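PDB 5I47: RimK domain protein ATP-grasp from Sphaerobacter thermophilus, which probably binds ATP and may act as a ligase of the ATP-grasp type, the family to which the ribosomal S6 glutamate ligase RimK belongs. Local coordinates for residues P107-C112 with A166-Q171; I125-V130 with A143-Q148; S180-V185 with A252-F257. All coordinates share one frame; numbering follows the deposited sequence.

Overall arrangement
All three contacts lie in the RimK-like ATP-grasp region. Contacts 1 and 2 share one four-stranded antiparallel sheet, ordered 109-112, 167-171, 129-133, 143-145. Contact 1 joins the first two strands and contact 2 the last two. Their centres are about 11 Å apart, and strands 167-171 and 129-133 pair between them. Along the chain, both segments of contact 2 fall between those of contact 1. Contact 3 follows both. It joins the middle strand, 180-187, of a second, five-stranded antiparallel sheet to the loop after edge strand 246-253. Its centre is about 23 Å from that of contact 1 and about 25 Å from that of contact 2. The two sheets are consistent with the two-lobed ATP-grasp fold, whose lobes typically hold the nucleotide between them.

Contact 1 of 3, residues P107-C112 with A166-Q171; sequences PETRVC and AVLVQQ
Strands 109-112 and 167-171 run antiparallel, with axes 4.6 Å apart and 160° between their directions. Arg-110 with Val-169 and Cys-112 with Val-167 are hydrogen-bonded pairs. Gln-171 N extends the pairing to Glu-108 O (2.8 Å).

On one face, Thr-109 meets Gln-170. The Gln-170 amide gives an N-H from NE2 to Thr-109 OG1 at 3.1 Å, and the hydroxyl lies close to the amide plane. With OG1 beside its own backbone N (chi1 -55°), the threonine can also bond back to Pro-107 O, from above the carbonyl plane. The other end of the amide, OE1, accepts from Lys-132. Pro-107 CB packs 3.6 Å from Gln-170 CG. Farther along this face, Leu-168 CD2 touches both Val-111 CG2 (3.9 Å) and Thr-109 CG2 (4.0 Å). With an alanine in place of the threonine, Gln-170 NE2 would probably lose this acceptor and Leu-168 CD2 one of its two methyl neighbours.

The other face carries Cys-112 and Val-169. Cys-112 SG touches Val-169 CG2 at 3.6 Å, and helix 115-125 covers this side. Arg-110 turns back along its own strand. Arg-110 NH1 and NH2 grip one oxygen, Glu-108 OE2, end-on, with Arg-110 NH2 at 2.7 Å. NH2 also forms a salt bridge with Glu-124. Val-111 and Cys-112 pair with a strand of the second subunit, so the sheet continues across the interface.

The buried polar groups of Thr-109 and Gln-170 thus form a chain from Pro-107 O to Lys-132, set beside apolar packing. The two acidic partners would probably offset the charge of buried Arg-110.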
loop_
_atom_site.group_PDB
_atom_site.type_symbol
_atom_site.label_atom_id
_atom_site.label_comp_id
_atom_site.label_asym_id
_atom_site.label_seq_id
_atom_site.Cartn_x
_atom_site.Cartn_y
_atom_site.Cartn_z
ATOM N N PRO B 107 -5.961 -9.102 18.572
ATOM C CA PRO B 107 -6.575 -10.421 18.398
ATOM C C PRO B 107 -5.678 -11.353 17.601
ATOM O O PRO B 107 -4.829 -10.930 16.814
ATOM C CB PRO B 107 -7.870 -10.122 17.636
ATOM C CG PRO B 107 -8.136 -8.693 17.877
ATOM C CD PRO B 107 -6.794 -8.042 17.981
ATOM N N GLU B 108 -5.874 -12.648 17.834
ATOM C CA GLU B 108 -5.155 -13.658 17.074
ATOM C C GLU B 108 -5.433 -13.469 15.590
ATOM O O GLU B 108 -6.588 -13.366 15.173
ATOM C CB GLU B 108 -5.572 -15.056 17.534
ATOM C CG GLU B 108 -4.667 -16.171 17.041
ATOM C CD GLU B 108 -3.289 -16.128 17.672
ATOM O OE1 GLU B 108 -3.147 -15.539 18.763
ATOM O OE2 GLU B 108 -2.344 -16.684 17.073
ATOM N N THR B 109 -4.369 -13.402 14.792
ATOM C CA THR B 109 -4.494 -13.041 13.387
ATOM C C THR B 109 -3.610 -13.941 12.540
ATOM O O THR B 109 -2.539 -14.368 12.973
ATOM C CB THR B 109 -4.121 -11.567 13.161
ATOM O OG1 THR B 109 -4.923 -10.741 14.014
ATOM C CG2 THR B 109 -4.355 -11.157 11.712
ATOM N N ARG B 110 -4.084 -14.242 11.332
ATOM C CA ARG B 110 -3.295 -14.920 10.316
ATOM C C ARG B 110 -3.349 -14.125 9.020
ATOM O O ARG B 110 -4.404 -13.605 8.642
ATOM C CB ARG B 110 -3.796 -16.348 10.065
ATOM C CG ARG B 110 -3.619 -17.288 11.235
ATOM C CD ARG B 110 -2.158 -17.410 11.631
ATOM N NE ARG B 110 -1.997 -18.204 12.847
ATOM C CZ ARG B 110 -2.199 -17.738 14.077
ATOM N NH1 ARG B 110 -2.572 -16.479 14.264
ATOM N NH2 ARG B 110 -2.032 -18.534 15.124
ATOM N N VAL B 111 -2.213 -14.040 8.340
ATOM C CA VAL B 111 -2.120 -13.395 7.037
ATOM C C VAL B 111 -2.230 -14.492 5.988
ATOM O O VAL B 111 -1.347 -15.350 5.876
ATOM C CB VAL B 111 -0.813 -12.602 6.888
ATOM C CG1 VAL B 111 -0.906 -11.651 5.706
ATOM C CG2 VAL B 111 -0.502 -11.846 8.175
ATOM N N CYS B 112 -3.318 -14.474 5.226
ATOM C CA CYS B 112 -3.643 -15.534 4.280
ATOM C C CYS B 112 -3.630 -14.985 2.862
ATOM O O CYS B 112 -4.338 -14.018 2.557
ATOM C CB CYS B 112 -5.007 -16.144 4.601
ATOM S SG CYS B 112 -5.106 -16.724 6.294
ATOM N N ALA B 166 -5.063 -11.480 -0.850
ATOM C CA ALA B 166 -4.582 -11.536 0.527
ATOM C C ALA B 166 -5.555 -10.854 1.484
ATOM O O ALA B 166 -5.934 -9.697 1.280
ATOM C CB ALA B 166 -3.206 -10.884 0.629
ATOM N N VAL B 167 -5.961 -11.575 2.534
ATOM C CA VAL B 167 -6.792 -11.025 3.600
ATOM C C VAL B 167 -6.223 -11.460 4.944
ATOM O O VAL B 167 -5.398 -12.371 5.034
ATOM C CB VAL B 167 -8.275 -11.455 3.499
ATOM C CG1 VAL B 167 -8.798 -11.337 2.072
ATOM C CG2 VAL B 167 -8.466 -12.858 4.047
ATOM N N LEU B 168 -6.691 -10.792 5.996
ATOM C CA LEU B 168 -6.394 -11.154 7.376
ATOM C C LEU B 168 -7.556 -11.963 7.938
ATOM O O LEU B 168 -8.711 -11.527 7.871
ATOM C CB LEU B 168 -6.172 -9.911 8.241
ATOM C CG LEU B 168 -5.016 -8.960 7.924
ATOM C CD1 LEU B 168 -5.071 -7.762 8.851
ATOM C CD2 LEU B 168 -3.679 -9.669 8.048
ATOM N N VAL B 169 -7.252 -13.135 8.483
ATOM C CA VAL B 169 -8.224 -13.945 9.206
ATOM C C VAL B 169 -7.976 -13.704 10.688
ATOM O O VAL B 169 -6.977 -14.172 11.245
ATOM C CB VAL B 169 -8.112 -15.432 8.842
ATOM C CG1 VAL B 169 -9.101 -16.251 9.651
ATOM C CG2 VAL B 169 -8.358 -15.630 7.353
ATOM N N GLN B 170 -8.870 -12.952 11.327
ATOM C CA GLN B 170 -8.664 -12.474 12.687
ATOM C C GLN B 170 -9.760 -13.005 13.597
ATOM O O GLN B 170 -10.942 -12.973 13.237
ATOM C CB GLN B 170 -8.638 -10.943 12.733
ATOM C CG GLN B 170 -8.226 -10.372 14.077
ATOM C CD GLN B 170 -8.109 -8.861 14.058
ATOM O OE1 GLN B 170 -9.110 -8.151 13.966
ATOM N NE2 GLN B 170 -6.880 -8.361 14.135
ATOM N N GLN B 171 -9.363 -13.485 14.773
ATOM C CA GLN B 171 -10.330 -13.978 15.742
ATOM C C GLN B 171 -11.298 -12.872 16.140
ATOM O O GLN B 171 -10.916 -11.707 16.283
ATOM C CB GLN B 171 -9.609 -14.523 16.975
ATOM C CG GLN B 171 -10.532 -14.959 18.101
ATOM C CD GLN B 171 -9.816 -15.796 19.141
ATOM O OE1 GLN B 171 -9.303 -15.276 20.133
ATOM N NE2 GLN B 171 -9.772 -17.104 18.915
HETATM O O HOH W 1 -7.897 -13.337 19.961
#

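Contact 2 of 3, residues I125-V130 with A143-Q148; sequences IGYPVV and ALVEDQ
Tyr-127 lies against the backbone of 145-148 and has more surface buried here than any other residue of the contact. Asp-147 CA sits over one face of the ring, 3.7 Å from its centroid and 20° off the normal, a CH-pi contact. Val-145 O comes to the ring edge, near its plane. Tyr-127 CE1 touches Val-145 CG1 at 3.6 Å. The phenol end reaches the start of helix 148-160, where Tyr-127 OH lies 3.5 Å from Gln-148 CB. The first torsion places CG beside the backbone N (chi1 -64°) and lays the ring along this turn into the helix. Asp-147 is the N-cap of that helix, and its OD1 accepts from Ala-150 N.

Strands 129-133 and 143-145 form a beta hairpin, at one edge of the four-stranded antiparallel sheet of the ATP-grasp region. Val-129 and Val-145 are a hydrogen-bonded pair of this hairpin. Val-129 N bonds to Val-145 O at 3.1 Å, and Val-145 N bonds to Val-129 O at 2.8 Å. Further on, Ala-143 shares a backbone hydrogen bond with Leu-131. The peptide bond between Tyr-127 and Pro-128 is cis, just before the strand begins.

Val-145 also packs beside Val-129, with its CB 3.9 Å from Val-129 CG2. The two side chains point the same way. Val-145 continues onto Ala-151 and Ile-154 of helix 148-160, while Val-129 meets Ile-122 of helix 115-125. On the opposite sheet face, Val-130 faces Leu-144 in a non-hydrogen-bonded pair. Val-130 CG1 lies 4.1 Å from Leu-144 CD1, and Phe-172 packs against both side chains.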
loop_
_atom_site.group_PDB
_atom_site.type_symbol
_atom_site.label_atom_id
_atom_site.label_comp_id
_atom_site.label_asym_id
_atom_site.label_seq_id
_atom_site.Cartn_x
_atom_site.Cartn_y
_atom_site.Cartn_z
ATOM N N ILE B 125 -7.789 -21.020 14.098
ATOM C CA ILE B 125 -8.328 -20.032 15.029
ATOM C C ILE B 125 -9.671 -20.494 15.580
ATOM O O ILE B 125 -9.955 -20.342 16.776
ATOM C CB ILE B 125 -8.438 -18.660 14.342
ATOM C CG1 ILE B 125 -7.052 -18.132 13.968
ATOM C CG2 ILE B 125 -9.178 -17.671 15.228
ATOM C CD1 ILE B 125 -7.082 -16.789 13.275
ATOM N N GLY B 126 -10.509 -21.075 14.725
ATOM C CA GLY B 126 -11.836 -21.494 15.128
ATOM C C GLY B 126 -12.833 -20.360 15.022
ATOM O O GLY B 126 -12.480 -19.199 15.249
ATOM N N TYR B 127 -14.079 -20.678 14.683
ATOM C CA TYR B 127 -15.130 -19.670 14.544
ATOM C C TYR B 127 -15.484 -19.012 15.880
ATOM O O TYR B 127 -15.395 -19.654 16.926
ATOM C CB TYR B 127 -16.378 -20.297 13.931
ATOM C CG TYR B 127 -16.179 -20.795 12.524
ATOM C CD1 TYR B 127 -16.234 -19.921 11.445
ATOM C CD2 TYR B 127 -15.940 -22.139 12.271
ATOM C CE1 TYR B 127 -16.054 -20.373 10.153
ATOM C CE2 TYR B 127 -15.760 -22.602 10.980
ATOM C CZ TYR B 127 -15.823 -21.716 9.925
ATOM O OH TYR B 127 -15.638 -22.168 8.639
ATOM N N PRO B 128 -15.893 -17.728 15.850
ATOM C CA PRO B 128 -15.990 -16.891 14.651
ATOM C C PRO B 128 -14.695 -16.143 14.352
ATOM O O PRO B 128 -13.809 -16.074 15.206
ATOM C CB PRO B 128 -17.110 -15.916 15.007
ATOM C CG PRO B 128 -16.923 -15.703 16.476
ATOM C CD PRO B 128 -16.412 -17.023 17.038
ATOM N N VAL B 129 -14.592 -15.601 13.137
ATOM C CA VAL B 129 -13.460 -14.787 12.708
ATOM C C VAL B 129 -13.988 -13.649 11.843
ATOM O O VAL B 129 -15.153 -13.631 11.442
ATOM C CB VAL B 129 -12.405 -15.602 11.928
ATOM C CG1 VAL B 129 -11.809 -16.695 12.797
ATOM C CG2 VAL B 129 -13.018 -16.193 10.668
ATOM N N VAL B 130 -13.113 -12.689 11.554
ATOM C CA VAL B 130 -13.410 -11.597 10.635
ATOM C C VAL B 130 -12.353 -11.575 9.539
ATOM O O VAL B 130 -11.173 -11.835 9.796
ATOM C CB VAL B 130 -13.476 -10.232 11.353
ATOM C CG1 VAL B 130 -14.718 -10.144 12.213
ATOM C CG2 VAL B 130 -12.235 -10.013 12.199
ATOM N N ALA B 143 -15.683 -8.364 7.364
ATOM C CA ALA B 143 -16.662 -9.412 7.090
ATOM C C ALA B 143 -16.666 -10.428 8.227
ATOM O O ALA B 143 -15.682 -11.146 8.426
ATOM C CB ALA B 143 -16.356 -10.089 5.756
ATOM N N LEU B 144 -17.779 -10.505 8.955
ATOM C CA LEU B 144 -17.907 -11.463 10.045
ATOM C C LEU B 144 -18.253 -12.844 9.501
ATOM O O LEU B 144 -19.086 -12.984 8.602
ATOM C CB LEU B 144 -18.973 -11.003 11.040
ATOM C CG LEU B 144 -19.312 -11.951 12.196
ATOM C CD1 LEU B 144 -18.093 -12.237 13.059
ATOM C CD2 LEU B 144 -20.450 -11.387 13.039
ATOM N N VAL B 145 -17.597 -13.865 10.051
ATOM C CA VAL B 145 -17.717 -15.245 9.582
ATOM C C VAL B 145 -18.018 -16.104 10.804
ATOM O O VAL B 145 -17.118 -16.400 11.599
ATOM C CB VAL B 145 -16.449 -15.730 8.867
ATOM C CG1 VAL B 145 -16.585 -17.188 8.460
ATOM C CG2 VAL B 145 -16.159 -14.864 7.657
ATOM N N GLU B 146 -19.277 -16.516 10.958
ATOM C CA GLU B 146 -19.660 -17.319 12.114
ATOM C C GLU B 146 -19.487 -18.814 11.882
ATOM O O GLU B 146 -19.247 -19.555 12.841
ATOM C CB GLU B 146 -21.115 -17.039 12.503
ATOM C CG GLU B 146 -21.533 -15.582 12.415
ATOM C CD GLU B 146 -22.134 -15.233 11.066
ATOM O OE1 GLU B 146 -21.668 -15.782 10.044
ATOM O OE2 GLU B 146 -23.080 -14.417 11.029
ATOM N N ASP B 147 -19.601 -19.273 10.638
ATOM C CA ASP B 147 -19.534 -20.696 10.335
ATOM C C ASP B 147 -19.064 -20.871 8.896
ATOM O O ASP B 147 -18.847 -19.896 8.169
ATOM C CB ASP B 147 -20.889 -21.363 10.566
ATOM C CG ASP B 147 -22.001 -20.663 9.826
ATOM O OD1 ASP B 147 -22.120 -20.870 8.603
ATOM O OD2 ASP B 147 -22.750 -19.890 10.457
ATOM N N GLN B 148 -18.925 -22.135 8.480
ATOM C CA GLN B 148 -18.368 -22.425 7.161
ATOM C C GLN B 148 -19.251 -21.895 6.037
ATOM O O GLN B 148 -18.735 -21.470 4.999
ATOM C CB GLN B 148 -18.146 -23.928 6.992
ATOM C CG GLN B 148 -17.483 -24.296 5.667
ATOM C CD GLN B 148 -17.229 -25.783 5.524
ATOM O OE1 GLN B 148 -16.439 -26.365 6.269
ATOM N NE2 GLN B 148 -17.902 -26.409 4.563
#

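Contact 3 of 3, residues S180-V185 with A252-F257; sequences SVRLVV and ANLVDF
Arg-182 and Val-184 meet Asp-256 and Leu-254 in a side-chain contact between a sheet strand and the loop that leaves the sheet. Strand 180-187 is the middle strand of the five-stranded antiparallel sheet. Segment 252-257 begins at the end of the edge strand 246-253 and passes into a loop. Strand 235-241 separates the two strands in the sheet, so they are not paired directly.

Arg-182 reaches across with CG anti to its backbone N (chi1 174°). The edge of its guanidinium faces the backbone carbonyl of Asp-256. The hydrogen bond from Arg-182 NH2 to Asp-256 O is modelled at 2.4 Å, so its exact length is doubtful. A second, weak bond runs from Arg-182 NH1 to the same Asp-256 O at 2.9 Å. The arginine therefore uses the main chain here and forms no salt bridge with the aspartate. Asp-256 OD2 stays 4.6 Å from Arg-182 NH2, well out of the guanidinium plane. Water 2 lies near that plane, accepts from Arg-182 NH2 (2.9 Å) and donates to Asn-253 O.

The apolar part is small. Leu-254 CD1 touches Val-184 CG1 at 3.7 Å, and the two side chains cross at about a right angle. Leu-254 CD2 also lies 3.9 Å from Val-184 CG1. Leu-254 is the centre of an inverse gamma turn, which bends the chain after the strand.

Around this contact, Arg-182 NH1 forms a salt bridge with Glu-194 of strand 190-196, and its guanidinium makes a cation-pi contact with Tyr-209 of strand 209-211. Leu-254 packs on Val-267 and Ile-271, placing the loop between the sheet and helix 267-275.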
loop_
_atom_site.group_PDB
_atom_site.type_symbol
_atom_site.label_atom_id
_atom_site.label_comp_id
_atom_site.label_asym_id
_atom_site.label_seq_id
_atom_site.Cartn_x
_atom_site.Cartn_y
_atom_site.Cartn_z
ATOM N N SER B 180 -17.457 -2.090 23.707
ATOM C CA SER B 180 -17.003 -1.568 22.418
ATOM C C SER B 180 -16.458 -0.164 22.652
ATOM O O SER B 180 -17.097 0.849 22.364
ATOM C CB SER B 180 -18.136 -1.576 21.399
ATOM O OG SER B 180 -18.674 -2.878 21.241
ATOM N N VAL B 181 -15.249 -0.117 23.188
ATOM C CA VAL B 181 -14.616 1.122 23.622
ATOM C C VAL B 181 -13.906 1.778 22.444
ATOM O O VAL B 181 -13.394 1.109 21.540
ATOM C CB VAL B 181 -13.650 0.839 24.793
ATOM C CG1 VAL B 181 -12.824 2.066 25.134
ATOM C CG2 VAL B 181 -14.433 0.368 26.009
ATOM N N ARG B 182 -13.888 3.110 22.454
ATOM C CA ARG B 182 -13.232 3.916 21.430
ATOM C C ARG B 182 -12.382 4.970 22.128
ATOM O O ARG B 182 -12.923 5.876 22.773
ATOM C CB ARG B 182 -14.267 4.563 20.512
ATOM C CG ARG B 182 -13.702 5.537 19.508
ATOM C CD ARG B 182 -14.708 6.644 19.240
ATOM N NE ARG B 182 -14.490 7.283 17.949
ATOM C CZ ARG B 182 -15.011 8.452 17.602
ATOM N NH1 ARG B 182 -15.773 9.118 18.457
ATOM N NH2 ARG B 182 -14.760 8.960 16.404
ATOM N N LEU B 183 -11.058 4.850 22.008
ATOM C CA LEU B 183 -10.121 5.786 22.627
ATOM C C LEU B 183 -9.851 6.923 21.650
ATOM O O LEU B 183 -9.254 6.708 20.590
ATOM C CB LEU B 183 -8.819 5.085 23.004
ATOM C CG LEU B 183 -8.871 3.809 23.842
ATOM C CD1 LEU B 183 -7.472 3.230 23.996
ATOM C CD2 LEU B 183 -9.491 4.078 25.200
ATOM N N VAL B 184 -10.272 8.133 22.010
ATOM C CA VAL B 184 -10.138 9.296 21.136
ATOM C C VAL B 184 -8.845 10.025 21.475
ATOM O O VAL B 184 -8.695 10.561 22.578
ATOM C CB VAL B 184 -11.345 10.237 21.266
ATOM C CG1 VAL B 184 -11.110 11.512 20.469
ATOM C CG2 VAL B 184 -12.614 9.541 20.805
ATOM N N VAL B 185 -7.915 10.054 20.525
ATOM C CA VAL B 185 -6.664 10.789 20.662
ATOM C C VAL B 185 -6.763 12.022 19.778
ATOM O O VAL B 185 -6.822 11.915 18.546
ATOM C CB VAL B 185 -5.454 9.926 20.288
ATOM C CG1 VAL B 185 -4.163 10.713 20.466
ATOM C CG2 VAL B 185 -5.441 8.657 21.128
ATOM N N ALA B 252 -8.371 4.244 13.454
ATOM C CA ALA B 252 -8.906 4.987 12.322
ATOM C C ALA B 252 -8.678 6.474 12.537
ATOM O O ALA B 252 -8.336 6.920 13.633
ATOM C CB ALA B 252 -10.400 4.709 12.116
ATOM N N ASN B 253 -8.882 7.246 11.474
ATOM C CA ASN B 253 -8.769 8.696 11.568
ATOM C C ASN B 253 -9.913 9.257 12.405
ATOM O O ASN B 253 -11.037 8.748 12.380
ATOM C CB ASN B 253 -8.778 9.329 10.175
ATOM C CG ASN B 253 -8.333 10.779 10.191
ATOM O OD1 ASN B 253 -7.623 11.210 11.096
ATOM N ND2 ASN B 253 -8.745 11.537 9.186
ATOM N N LEU B 254 -9.616 10.317 13.160
ATOM C CA LEU B 254 -10.625 10.956 14.008
ATOM C C LEU B 254 -11.554 11.777 13.119
ATOM O O LEU B 254 -11.397 12.988 12.936
ATOM C CB LEU B 254 -9.974 11.817 15.082
ATOM C CG LEU B 254 -10.950 12.397 16.106
ATOM C CD1 LEU B 254 -11.666 11.278 16.847
ATOM C CD2 LEU B 254 -10.238 13.321 17.081
ATOM N N VAL B 255 -12.542 11.091 12.550
ATOM C CA VAL B 255 -13.516 11.732 11.674
ATOM C C VAL B 255 -14.717 12.237 12.459
ATOM O O VAL B 255 -15.173 13.366 12.259
ATOM C CB VAL B 255 -13.944 10.758 10.556
ATOM C CG1 VAL B 255 -15.054 11.365 9.722
ATOM C CG2 VAL B 255 -12.755 10.400 9.676
ATOM N N ASP B 256 -15.241 11.415 13.367
ATOM C CA ASP B 256 -16.400 11.768 14.180
ATOM C C ASP B 256 -15.934 12.091 15.595
ATOM O O ASP B 256 -15.601 11.185 16.365
ATOM C CB ASP B 256 -17.420 10.630 14.204
ATOM C CG ASP B 256 -17.581 9.958 12.859
ATOM O OD1 ASP B 256 -17.688 10.674 11.839
ATOM O OD2 ASP B 256 -17.594 8.708 12.822
ATOM N N PHE B 257 -15.907 13.377 15.939
ATOM C CA PHE B 257 -15.795 13.794 17.332
ATOM C C PHE B 257 -16.984 14.662 17.729
ATOM O O PHE B 257 -16.871 15.544 18.583
ATOM C CB PHE B 257 -14.465 14.500 17.605
ATOM C CG PHE B 257 -14.193 15.690 16.725
ATOM C CD1 PHE B 257 -14.571 16.963 17.120
ATOM C CD2 PHE B 257 -13.511 15.541 15.530
ATOM C CE1 PHE B 257 -14.297 18.061 16.325
ATOM C CE2 PHE B 257 -13.238 16.634 14.727
ATOM C CZ PHE B 257 -13.630 17.895 15.127
HETATM O O HOH W 2 -13.841 7.947 13.894
#